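Iron-regulated ABC transporter siderophore-binding protein SirA (Staphylococcus aureus subsp. aureus, PDB 3MWF) binds the iron complex of the siderophore staphyloferrin B and, as the binding protein of an ABC transporter, probably hands it to the membrane permease for iron uptake. Local coordinates at residues 166-171 against 243-248; 194-199 against 215-220; 175-180 against 190-195. One frame throughout, in Å; residues are numbered along the deposited sequence.

Contact 1 (166-171 against 243-248). With SE8 (5-[(2-{[(3S)-5-{[(2S)-2-amino-2-carboxyethyl]amino}-3-carboxy-3-hydroxy-5-oxopentanoyl]amino}ethyl)amino]-2,5-dioxopentanoic acid), chain C.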
loop_
_atom_site.group_PDB
_atom_site.type_symbol
_atom_site.label_atom_id
_atom_site.label_comp_id
_atom_site.label_asym_id
_atom_site.label_seq_id
_atom_site.Cartn_x
_atom_site.Cartn_y
_atom_site.Cartn_z
ATOM N N VAL A 166 -3.347 -11.934 -5.618
ATOM C CA VAL A 166 -4.603 -11.930 -6.397
ATOM C C VAL A 166 -5.672 -11.323 -5.514
ATOM O O VAL A 166 -5.855 -11.769 -4.363
ATOM C CB VAL A 166 -5.001 -13.360 -6.801
ATOM C CG1 VAL A 166 -6.377 -13.398 -7.465
ATOM C CG2 VAL A 166 -3.906 -13.964 -7.753
ATOM N N ASN A 167 -6.366 -10.329 -6.061
ATOM C CA ASN A 167 -7.405 -9.586 -5.311
ATOM C C ASN A 167 -8.738 -9.764 -5.994
ATOM O O ASN A 167 -8.956 -9.306 -7.140
ATOM C CB ASN A 167 -6.974 -8.109 -5.253
ATOM C CG ASN A 167 -8.112 -7.118 -4.944
ATOM O OD1 ASN A 167 -8.159 -6.048 -5.561
ATOM N ND2 ASN A 167 -9.015 -7.454 -4.007
ATOM N N PHE A 168 -9.659 -10.442 -5.302
ATOM C CA PHE A 168 -11.011 -10.565 -5.835
ATOM C C PHE A 168 -11.813 -9.319 -5.460
ATOM O O PHE A 168 -11.822 -8.917 -4.279
ATOM C CB PHE A 168 -11.688 -11.831 -5.321
ATOM C CG PHE A 168 -11.001 -13.075 -5.789
ATOM C CD1 PHE A 168 -10.935 -13.337 -7.151
ATOM C CD2 PHE A 168 -10.383 -13.934 -4.893
ATOM C CE1 PHE A 168 -10.283 -14.458 -7.630
ATOM C CE2 PHE A 168 -9.727 -15.097 -5.367
ATOM C CZ PHE A 168 -9.669 -15.341 -6.746
ATOM N N ARG A 169 -12.430 -8.699 -6.465
ATOM C CA ARG A 169 -13.259 -7.490 -6.241
ATOM C C ARG A 169 -14.696 -7.840 -6.569
ATOM O O ARG A 169 -15.002 -8.991 -6.859
ATOM C CB ARG A 169 -12.778 -6.337 -7.110
ATOM C CG ARG A 169 -11.325 -5.915 -6.820
ATOM C CD ARG A 169 -11.195 -4.364 -6.749
ATOM N NE ARG A 169 -10.049 -4.057 -5.911
ATOM C CZ ARG A 169 -9.925 -3.021 -5.118
ATOM N NH1 ARG A 169 -10.901 -2.090 -4.982
ATOM N NH2 ARG A 169 -8.806 -2.929 -4.440
ATOM N N ALA A 170 -15.587 -6.859 -6.524
ATOM C CA ALA A 170 -17.012 -7.139 -6.729
ATOM C C ALA A 170 -17.365 -7.567 -8.168
ATOM O O ALA A 170 -18.325 -8.332 -8.383
ATOM C CB ALA A 170 -17.854 -5.880 -6.317
ATOM N N ASP A 171 -16.614 -7.058 -9.148
ATOM C CA ASP A 171 -16.981 -7.221 -10.569
ATOM C C ASP A 171 -15.763 -7.503 -11.459
ATOM O O ASP A 171 -15.857 -7.436 -12.689
ATOM C CB ASP A 171 -17.723 -5.970 -11.077
ATOM C CG ASP A 171 -16.892 -4.685 -10.921
ATOM O OD1 ASP A 171 -15.696 -4.749 -10.504
ATOM O OD2 ASP A 171 -17.441 -3.588 -11.192
ATOM N N SER A 243 -15.679 -17.077 -5.473
ATOM C CA SER A 243 -16.279 -18.392 -5.713
ATOM C C SER A 243 -16.207 -18.803 -7.184
ATOM O O SER A 243 -15.766 -19.918 -7.485
ATOM C CB SER A 243 -17.731 -18.412 -5.237
ATOM O OG SER A 243 -18.296 -19.692 -5.524
ATOM N N GLU A 244 -16.608 -17.902 -8.078
ATOM C CA GLU A 244 -16.618 -18.151 -9.525
ATOM C C GLU A 244 -15.216 -18.368 -10.095
ATOM O O GLU A 244 -14.988 -19.318 -10.874
ATOM C CB GLU A 244 -17.335 -17.017 -10.249
ATOM C CG GLU A 244 -18.844 -17.094 -9.953
ATOM C CD GLU A 244 -19.641 -15.875 -10.353
ATOM O OE1 GLU A 244 -19.058 -14.839 -10.751
ATOM O OE2 GLU A 244 -20.883 -15.969 -10.248
ATOM N N TRP A 245 -14.288 -17.493 -9.714
ATOM C CA TRP A 245 -12.916 -17.590 -10.228
ATOM C C TRP A 245 -12.173 -18.809 -9.683
ATOM O O TRP A 245 -11.483 -19.494 -10.450
ATOM C CB TRP A 245 -12.116 -16.295 -9.994
ATOM C CG TRP A 245 -12.538 -15.173 -10.915
ATOM C CD1 TRP A 245 -13.787 -14.627 -11.023
ATOM C CD2 TRP A 245 -11.711 -14.475 -11.867
ATOM N NE1 TRP A 245 -13.798 -13.619 -11.983
ATOM C CE2 TRP A 245 -12.541 -13.518 -12.523
ATOM C CE3 TRP A 245 -10.352 -14.565 -12.236
ATOM C CZ2 TRP A 245 -12.055 -12.638 -13.509
ATOM C CZ3 TRP A 245 -9.865 -13.698 -13.243
ATOM C CH2 TRP A 245 -10.730 -12.743 -13.858
ATOM N N THR A 246 -12.326 -19.104 -8.393
ATOM C CA THR A 246 -11.564 -20.207 -7.768
ATOM C C THR A 246 -12.169 -21.573 -8.131
ATOM O O THR A 246 -11.510 -22.597 -7.946
ATOM C CB THR A 246 -11.375 -20.081 -6.238
ATOM O OG1 THR A 246 -12.658 -20.096 -5.575
ATOM C CG2 THR A 246 -10.558 -18.792 -5.875
ATOM N N SER A 247 -13.381 -21.555 -8.683
ATOM C CA SER A 247 -14.099 -22.758 -9.142
ATOM C C SER A 247 -13.743 -23.149 -10.581
ATOM O O SER A 247 -14.145 -24.222 -11.056
ATOM C CB SER A 247 -15.613 -22.519 -9.085
ATOM O OG SER A 247 -16.026 -22.588 -7.748
ATOM N N SER A 248 -12.999 -22.286 -11.278
ATOM C CA SER A 248 -12.702 -22.497 -12.694
ATOM C C SER A 248 -11.599 -23.529 -12.892
ATOM O O SER A 248 -10.720 -23.711 -12.032
ATOM C CB SER A 248 -12.292 -21.185 -13.379
ATOM O OG SER A 248 -11.082 -20.747 -12.801
HETATM C C1 SE8 C . -10.539 3.723 -5.485
HETATM C C2 SE8 C . -11.001 2.318 -5.218
HETATM C C3 SE8 C . -10.982 2.016 -3.727
HETATM N N4 SE8 C . -9.634 2.006 -3.168
HETATM C C5 SE8 C . -8.932 0.897 -3.054
HETATM C C6 SE8 C . -7.496 1.044 -2.617
HETATM C C7 SE8 C . -6.594 1.367 -3.808
HETATM C C8 SE8 C . -5.185 1.675 -3.270
HETATM C C9 SE8 C . -4.111 1.802 -4.348
HETATM N N10 SE8 C . -4.457 2.342 -5.515
HETATM C C11 SE8 C . -3.445 2.500 -6.534
HETATM C C12 SE8 C . -3.259 3.965 -6.890
HETATM N N13 SE8 C . -2.610 4.139 -8.183
HETATM C C14 SE8 C . -3.265 4.101 -9.382
HETATM C C15 SE8 C . -4.753 4.288 -9.420
HETATM C C16 SE8 C . -5.267 2.919 -9.051
HETATM C C17 SE8 C . -6.562 2.885 -8.301
HETATM C C18 SE8 C . -7.578 2.065 -8.941
HETATM O O19 SE8 C . -11.323 4.671 -5.219
HETATM O O20 SE8 C . -9.417 3.886 -6.007
HETATM N N21 SE8 C . -10.132 1.379 -5.954
HETATM O O22 SE8 C . -9.370 -0.214 -3.285
HETATM C C23 SE8 C . -6.598 0.214 -4.797
HETATM O O24 SE8 C . -5.944 -0.826 -4.534
HETATM O O25 SE8 C . -7.241 0.319 -5.871
HETATM O O26 SE8 C . -7.147 2.495 -4.511
HETATM O O27 SE8 C . -2.968 1.425 -4.107
HETATM O O28 SE8 C . -2.696 3.890 -10.437
HETATM O O29 SE8 C . -6.710 3.379 -7.180
HETATM O O30 SE8 C . -8.458 1.580 -8.237
HETATM O O31 SE8 C . -7.515 1.831 -10.175
#

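Contact 2 (194-199 against 215-220)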
loop_
_atom_site.group_PDB
_atom_site.type_symbol
_atom_site.label_atom_id
_atom_site.label_comp_id
_atom_site.label_asym_id
_atom_site.label_seq_id
_atom_site.Cartn_x
_atom_site.Cartn_y
_atom_site.Cartn_z
ATOM N N LYS A 194 7.226 -15.179 -15.966
ATOM C CA LYS A 194 7.764 -14.327 -17.014
ATOM C C LYS A 194 6.732 -13.373 -17.623
ATOM O O LYS A 194 7.031 -12.201 -17.836
ATOM C CB LYS A 194 8.448 -15.181 -18.101
ATOM C CG LYS A 194 8.913 -14.364 -19.303
ATOM C CD LYS A 194 9.657 -15.235 -20.318
ATOM C CE LYS A 194 10.111 -14.404 -21.511
ATOM N NZ LYS A 194 11.069 -15.207 -22.375
ATOM N N ASP A 195 5.519 -13.861 -17.844
ATOM C CA ASP A 195 4.510 -13.016 -18.483
ATOM C C ASP A 195 4.091 -11.871 -17.544
ATOM O O ASP A 195 3.923 -10.707 -17.948
ATOM C CB ASP A 195 3.321 -13.876 -18.919
ATOM C CG ASP A 195 2.574 -13.282 -20.149
ATOM O OD1 ASP A 195 3.065 -12.317 -20.798
ATOM O OD2 ASP A 195 1.482 -13.776 -20.437
ATOM N N LEU A 196 3.932 -12.192 -16.265
ATOM C CA LEU A 196 3.604 -11.151 -15.274
ATOM C C LEU A 196 4.746 -10.132 -15.131
ATOM O O LEU A 196 4.512 -8.916 -15.001
ATOM C CB LEU A 196 3.305 -11.839 -13.926
ATOM C CG LEU A 196 2.798 -10.921 -12.823
ATOM C CD1 LEU A 196 1.506 -10.276 -13.237
ATOM C CD2 LEU A 196 2.566 -11.772 -11.564
ATOM N N GLN A 197 5.995 -10.625 -15.165
ATOM C CA GLN A 197 7.133 -9.730 -15.024
ATOM C C GLN A 197 7.199 -8.793 -16.229
ATOM O O GLN A 197 7.540 -7.594 -16.087
ATOM C CB GLN A 197 8.443 -10.519 -14.878
ATOM C CG GLN A 197 9.653 -9.634 -14.622
ATOM C CD GLN A 197 9.511 -8.832 -13.376
ATOM O OE1 GLN A 197 9.083 -9.362 -12.332
ATOM N NE2 GLN A 197 9.807 -7.537 -13.468
ATOM N N LYS A 198 6.847 -9.325 -17.402
ATOM C CA LYS A 198 6.809 -8.492 -18.611
ATOM C C LYS A 198 5.818 -7.334 -18.436
ATOM O O LYS A 198 6.088 -6.215 -18.891
ATOM C CB LYS A 198 6.432 -9.325 -19.852
ATOM C CG LYS A 198 6.356 -8.480 -21.138
ATOM C CD LYS A 198 6.219 -9.334 -22.405
ATOM C CE LYS A 198 7.581 -9.751 -23.006
ATOM N NZ LYS A 198 7.916 -11.187 -22.758
ATOM N N GLN A 199 4.667 -7.589 -17.799
ATOM C CA GLN A 199 3.698 -6.519 -17.512
ATOM C C GLN A 199 4.308 -5.436 -16.630
ATOM O O GLN A 199 4.179 -4.224 -16.898
ATOM C CB GLN A 199 2.434 -7.095 -16.870
ATOM C CG GLN A 199 1.751 -8.117 -17.759
ATOM C CD GLN A 199 1.416 -7.536 -19.114
ATOM O OE1 GLN A 199 0.714 -6.552 -19.204
ATOM N NE2 GLN A 199 1.934 -8.152 -20.172
ATOM N N ILE A 215 -6.584 -16.106 -15.988
ATOM C CA ILE A 215 -6.077 -16.681 -14.741
ATOM C C ILE A 215 -4.617 -17.188 -14.826
ATOM O O ILE A 215 -3.847 -16.999 -13.878
ATOM C CB ILE A 215 -7.057 -17.728 -14.181
ATOM C CG1 ILE A 215 -8.222 -16.983 -13.498
ATOM C CG2 ILE A 215 -6.340 -18.671 -13.206
ATOM C CD1 ILE A 215 -9.438 -17.880 -13.183
ATOM N N PRO A 216 -4.202 -17.782 -15.966
ATOM C CA PRO A 216 -2.796 -18.195 -16.021
ATOM C C PRO A 216 -1.745 -17.128 -15.732
ATOM O O PRO A 216 -0.634 -17.471 -15.343
ATOM C CB PRO A 216 -2.664 -18.738 -17.454
ATOM C CG PRO A 216 -4.021 -19.356 -17.687
ATOM C CD PRO A 216 -4.968 -18.332 -17.103
ATOM N N LEU A 217 -2.076 -15.845 -15.939
ATOM C CA LEU A 217 -1.168 -14.762 -15.612
ATOM C C LEU A 217 -0.810 -14.726 -14.114
ATOM O O LEU A 217 0.232 -14.169 -13.736
ATOM C CB LEU A 217 -1.732 -13.406 -16.103
ATOM C CG LEU A 217 -0.836 -12.160 -16.058
ATOM C CD1 LEU A 217 0.424 -12.370 -16.916
ATOM C CD2 LEU A 217 -1.610 -10.891 -16.533
ATOM N N MET A 218 -1.673 -15.320 -13.289
ATOM C CA MET A 218 -1.483 -15.389 -11.849
ATOM C C MET A 218 -0.480 -16.451 -11.430
ATOM O O MET A 218 -0.153 -16.566 -10.240
ATOM C CB MET A 218 -2.830 -15.768 -11.193
ATOM C CG MET A 218 -3.919 -14.747 -11.467
ATOM S SD MET A 218 -5.454 -15.420 -10.789
ATOM C CE MET A 218 -6.548 -14.110 -11.284
ATOM N N ASN A 219 -0.026 -17.288 -12.372
ATOM C CA ASN A 219 0.738 -18.466 -11.952
ATOM C C ASN A 219 1.951 -18.121 -11.087
ATOM O O ASN A 219 2.659 -17.159 -11.350
ATOM C CB ASN A 219 1.182 -19.320 -13.154
ATOM C CG ASN A 219 1.521 -20.742 -12.725
ATOM O OD1 ASN A 219 0.920 -21.279 -11.768
ATOM N ND2 ASN A 219 2.512 -21.342 -13.384
ATOM N N ALA A 220 2.177 -18.924 -10.044
ATOM C CA ALA A 220 3.200 -18.676 -9.055
ATOM C C ALA A 220 3.380 -19.943 -8.236
ATOM O O ALA A 220 2.520 -20.835 -8.262
ATOM C CB ALA A 220 2.771 -17.523 -8.133
#

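Contact 3 (175-180 against 190-195). With SE8 (5-[(2-{[(3S)-5-{[(2S)-2-amino-2-carboxyethyl]amino}-3-carboxy-3-hydroxy-5-oxopentanoyl]amino}ethyl)amino]-2,5-dioxopentanoic acid), chain C.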
loop_
_atom_site.group_PDB
_atom_site.type_symbol
_atom_site.label_atom_id
_atom_site.label_comp_id
_atom_site.label_asym_id
_atom_site.label_seq_id
_atom_site.Cartn_x
_atom_site.Cartn_y
_atom_site.Cartn_z
ATOM N N ILE A 175 -4.413 -8.410 -10.202
ATOM C CA ILE A 175 -3.135 -8.928 -9.671
ATOM C C ILE A 175 -2.330 -7.721 -9.251
ATOM O O ILE A 175 -2.110 -6.821 -10.069
ATOM C CB ILE A 175 -2.322 -9.712 -10.754
ATOM C CG1 ILE A 175 -3.182 -10.839 -11.317
ATOM C CG2 ILE A 175 -0.982 -10.190 -10.135
ATOM C CD1 ILE A 175 -2.514 -11.554 -12.589
ATOM N N TYR A 176 -1.901 -7.680 -7.980
ATOM C CA TYR A 176 -1.048 -6.596 -7.491
ATOM C C TYR A 176 0.382 -7.055 -7.729
ATOM O O TYR A 176 1.034 -7.555 -6.829
ATOM C CB TYR A 176 -1.338 -6.258 -6.007
ATOM C CG TYR A 176 -2.575 -5.429 -5.884
ATOM C CD1 TYR A 176 -3.830 -5.986 -6.134
ATOM C CD2 TYR A 176 -2.492 -4.067 -5.545
ATOM C CE1 TYR A 176 -4.999 -5.201 -6.084
ATOM C CE2 TYR A 176 -3.641 -3.278 -5.482
ATOM C CZ TYR A 176 -4.893 -3.849 -5.751
ATOM O OH TYR A 176 -6.053 -3.110 -5.708
ATOM N N ALA A 177 0.819 -6.922 -8.985
ATOM C CA ALA A 177 2.151 -7.347 -9.424
ATOM C C ALA A 177 3.196 -6.443 -8.797
ATOM O O ALA A 177 4.150 -6.907 -8.158
ATOM C CB ALA A 177 2.229 -7.315 -10.973
ATOM N N GLY A 178 2.955 -5.145 -8.954
ATOM C CA GLY A 178 3.547 -4.102 -8.143
ATOM C C GLY A 178 2.488 -3.673 -7.138
ATOM O O GLY A 178 1.842 -4.507 -6.480
ATOM N N GLY A 179 2.270 -2.377 -7.040
ATOM C CA GLY A 179 1.382 -1.887 -6.004
ATOM C C GLY A 179 1.961 -2.155 -4.619
ATOM O O GLY A 179 3.149 -2.499 -4.470
ATOM N N TYR A 180 1.136 -1.975 -3.594
ATOM C CA TYR A 180 1.659 -2.025 -2.233
ATOM C C TYR A 180 2.334 -3.360 -1.918
ATOM O O TYR A 180 3.524 -3.367 -1.530
ATOM C CB TYR A 180 0.535 -1.794 -1.210
ATOM C CG TYR A 180 1.104 -1.673 0.177
ATOM C CD1 TYR A 180 1.811 -0.511 0.558
ATOM C CD2 TYR A 180 0.967 -2.716 1.101
ATOM C CE1 TYR A 180 2.359 -0.412 1.823
ATOM C CE2 TYR A 180 1.532 -2.605 2.387
ATOM C CZ TYR A 180 2.213 -1.463 2.722
ATOM O OH TYR A 180 2.747 -1.314 3.976
ATOM N N PHE A 190 10.999 -12.356 -3.701
ATOM C CA PHE A 190 10.085 -13.161 -4.484
ATOM C C PHE A 190 10.171 -12.693 -5.915
ATOM O O PHE A 190 10.392 -11.515 -6.153
ATOM C CB PHE A 190 8.642 -12.983 -3.994
ATOM C CG PHE A 190 8.371 -13.661 -2.659
ATOM C CD1 PHE A 190 8.060 -15.024 -2.606
ATOM C CD2 PHE A 190 8.413 -12.924 -1.476
ATOM C CE1 PHE A 190 7.789 -15.652 -1.392
ATOM C CE2 PHE A 190 8.161 -13.560 -0.217
ATOM C CZ PHE A 190 7.858 -14.902 -0.184
ATOM N N LYS A 191 9.969 -13.618 -6.846
ATOM C CA LYS A 191 9.968 -13.287 -8.279
ATOM C C LYS A 191 8.587 -13.513 -8.874
ATOM O O LYS A 191 7.653 -13.940 -8.185
ATOM C CB LYS A 191 11.014 -14.133 -9.024
ATOM C CG LYS A 191 12.411 -13.937 -8.508
ATOM C CD LYS A 191 12.870 -12.507 -8.562
ATOM C CE LYS A 191 14.262 -12.315 -7.909
ATOM N NZ LYS A 191 14.672 -10.889 -7.884
ATOM N N ARG A 192 8.450 -13.190 -10.169
ATOM C CA ARG A 192 7.169 -13.307 -10.866
ATOM C C ARG A 192 7.326 -14.182 -12.098
ATOM O O ARG A 192 8.424 -14.231 -12.687
ATOM C CB ARG A 192 6.703 -11.919 -11.327
ATOM C CG ARG A 192 6.653 -10.897 -10.200
ATOM C CD ARG A 192 6.069 -9.580 -10.690
ATOM N NE ARG A 192 6.092 -8.529 -9.655
ATOM C CZ ARG A 192 7.070 -7.644 -9.459
ATOM N NH1 ARG A 192 8.172 -7.656 -10.231
ATOM N NH2 ARG A 192 6.957 -6.736 -8.491
ATOM N N ASN A 193 6.249 -14.835 -12.517
ATOM C CA ASN A 193 6.284 -15.595 -13.773
ATOM C C ASN A 193 6.635 -14.644 -14.901
ATOM O O ASN A 193 6.403 -13.436 -14.807
ATOM C CB ASN A 193 5.003 -16.404 -14.023
ATOM C CG ASN A 193 3.839 -15.553 -14.466
ATOM O OD1 ASN A 193 3.849 -14.979 -15.583
ATOM N ND2 ASN A 193 2.800 -15.492 -13.634
ATOM N N LYS A 194 7.226 -15.179 -15.966
ATOM C CA LYS A 194 7.764 -14.327 -17.014
ATOM C C LYS A 194 6.732 -13.373 -17.623
ATOM O O LYS A 194 7.031 -12.201 -17.836
ATOM C CB LYS A 194 8.448 -15.181 -18.101
ATOM C CG LYS A 194 8.913 -14.364 -19.303
ATOM C CD LYS A 194 9.657 -15.235 -20.318
ATOM C CE LYS A 194 10.111 -14.404 -21.511
ATOM N NZ LYS A 194 11.069 -15.207 -22.375
ATOM N N ASP A 195 5.519 -13.861 -17.844
ATOM C CA ASP A 195 4.510 -13.016 -18.483
ATOM C C ASP A 195 4.091 -11.871 -17.544
ATOM O O ASP A 195 3.923 -10.707 -17.948
ATOM C CB ASP A 195 3.321 -13.876 -18.919
ATOM C CG ASP A 195 2.574 -13.282 -20.149
ATOM O OD1 ASP A 195 3.065 -12.317 -20.798
ATOM O OD2 ASP A 195 1.482 -13.776 -20.437
HETATM C C1 SE8 C . -10.539 3.723 -5.485
HETATM C C2 SE8 C . -11.001 2.318 -5.218
HETATM C C3 SE8 C . -10.982 2.016 -3.727
HETATM N N4 SE8 C . -9.634 2.006 -3.168
HETATM C C5 SE8 C . -8.932 0.897 -3.054
HETATM C C6 SE8 C . -7.496 1.044 -2.617
HETATM C C7 SE8 C . -6.594 1.367 -3.808
HETATM C C8 SE8 C . -5.185 1.675 -3.270
HETATM C C9 SE8 C . -4.111 1.802 -4.348
HETATM N N10 SE8 C . -4.457 2.342 -5.515
HETATM C C11 SE8 C . -3.445 2.500 -6.534
HETATM C C12 SE8 C . -3.259 3.965 -6.890
HETATM N N13 SE8 C . -2.610 4.139 -8.183
HETATM C C14 SE8 C . -3.265 4.101 -9.382
HETATM C C15 SE8 C . -4.753 4.288 -9.420
HETATM C C16 SE8 C . -5.267 2.919 -9.051
HETATM C C17 SE8 C . -6.562 2.885 -8.301
HETATM C C18 SE8 C . -7.578 2.065 -8.941
HETATM O O19 SE8 C . -11.323 4.671 -5.219
HETATM O O20 SE8 C . -9.417 3.886 -6.007
HETATM N N21 SE8 C . -10.132 1.379 -5.954
HETATM O O22 SE8 C . -9.370 -0.214 -3.285
HETATM C C23 SE8 C . -6.598 0.214 -4.797
HETATM O O24 SE8 C . -5.944 -0.826 -4.534
HETATM O O25 SE8 C . -7.241 0.319 -5.871
HETATM O O26 SE8 C . -7.147 2.495 -4.511
HETATM O O27 SE8 C . -2.968 1.425 -4.107
HETATM O O28 SE8 C . -2.696 3.890 -10.437
HETATM O O29 SE8 C . -6.710 3.379 -7.180
HETATM O O30 SE8 C . -8.458 1.580 -8.237
HETATM O O31 SE8 C . -7.515 1.831 -10.175
#

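Contact 1 (166-171 against 243-248)
Phe168 brings the CE1 and CZ end of its ring against Trp245 and Thr246 of helix 236-246. CE1 of Phe168 lies 3.5 Å from CB of Trp245, and CZ of Phe168 lies 3.7 Å from CG2 of Thr246, so this end of the ring meets two successive helix residues obliquely. The ring of Phe168 and the five-membered ring of Trp245 are 6.0 Å apart between centroids, with planes at 59°. Trp245 starts toward Phe168, but its indole turns off from CB, which leaves the methylene as the main touching group. CG1 of Val166 lies over one face of the Phe168 ring, offset toward its rim, and Thr241 and Glu242 are further helix neighbours of the ring.

Strand 163-168 is the middle strand of the five-stranded sheet in the second lobe of this periplasmic-binding-protein fold, and helix 236-246 packs against it in part through Phe168. With chi1 at 62°, CG2 of Thr246 lies anti to the carbonyl carbon and touches the ring, while OG1 of Thr246 bonds the carbonyl of Glu242.

The next residue along the chain after Phe168 leads to the siderophore. NH1 and NH2 of Arg169 each bond O22 of SE8 at 3.0 Å, with N-H...O angles both near 145°, and the oxygen lies at the edge of the guanidinium, in its plane. The rotation of that group is fixed from behind: NE of Arg169 donates to a lone pair of OD1 of Asn167 at 2.8 Å, while ND2 of Asn167 is held by the carbonyls of Val226 and Ser228.

Contact 2 (194-199 against 215-220)
Helix 194-201 runs past the 3-10 segment that ends at Met218, with Leu196 facing Leu217, their CA atoms 6.0 Å apart, and no hydrogen bond joins the two segments. Contact therefore rests on van der Waals packing, and Leu217 supplies about half of the buried surface. Its CB leaves roughly along the interface, but CG lies anti to the backbone N (chi1 -170°), and this swings the branched end over to the helix. There CD1 of Leu217 settles against the first turn, 3.6 Å from the backbone N of Leu196. The backbone atom C of Asp195 is 3.8 Å from CD1 of Leu217. The same methyl meets CB of Asp195 at 3.8 Å, with the carboxylate of this exposed residue close beside it.

CD1 of Leu196 approaches CG of Leu217 at 4.1 Å, and the two leucine side chains cross at about a right angle. CB of Leu196 also comes within 3.9 Å of the carbonyl O of Leu217. The 3-10 segment belongs to the connection between edge strand 206-209 and strand 222-227 of the second-lobe sheet, and the packing thus joins the N-terminal turn of a helix to the connection between two of its strands. Ile175 of strand 173-176 touches both leucines, and Ile207 adds a further apolar side chain to Leu196.

Polar links come from just ahead of the helix. ND2 of Asn193 donates to the carbonyls of Leu217 and Asn219, while OD1 of Asn193 accepts from the N of Leu196, its N-cap bond.

Contact 3 (175-180 against 190-195)
With CG anti to its carbonyl carbon (chi1 -54°) and the chain extended from CG to NE (chi2 -175°, chi3 -176°), Arg192 reaches straight across to the carbonyl of Ala177. There it grips one oxygen with two nitrogens, side-on: NE of Arg192 lies 2.9 Å from O of Ala177 and NH2 of Arg192 lies 2.8 Å from the same atom. Both donors stand above the plane of the carbonyl, on the same face of it, and neither meets a lone pair. The oxygen sits near the edge of the guanidinium but tilted from its plane, and the N-H...O angles are bent, as is usual when a single acceptor is shared by two nitrogens of one arginine. Contact with CB of Ala177 is looser, with NE of Arg192 4.3 Å from it, and CA of Gly178 lies 4.3 Å from NH2 of Arg192.

The gripped carbonyl belongs to the link between strand 173-176 and the helix that follows. Tyr176 centres an inverse gamma turn there, closed by a weak bond from N of Ala177 to O of Ile175. Arg192 comes from the loop that leads from that helix into helix 194-201, so the bonds tie the two ends of a strand-helix-loop segment of the second lobe together. NH1 of Arg192 bonds OE1 of Gln197, one turn into the following helix, giving the guanidinium a second hold.

Tyr176 turns the same link to the siderophore pocket. OH of Tyr176 donates to O24, a carboxylate oxygen of SE8, at 2.6 Å; that oxygen lies at the edge of the phenol ring, in its plane, and the same hydroxyl is bonded by NH1 of Arg174.

All three contacts belong to the second lobe, and contacts 1 and 3 reach neighbouring strands of its sheet, 163-168 and 173-176. Both are buried and both include a residue that binds SE8, but contact 1 is apolar between its segments, whereas contact 3 rests on an arginine-to-carbonyl grip. Contact 2 is only partly buried, with Asp195 exposed, and is packing of leucine against a helix. It shares Lys194 and Asp195 with contact 3, their centres about 7 Å apart, whereas the centre of contact 1 lies about 17 and 18 Å from those of contacts 2 and 3. Trp245 meets Ile215 and Met218, which joins contacts 1 and 2 through apolar packing.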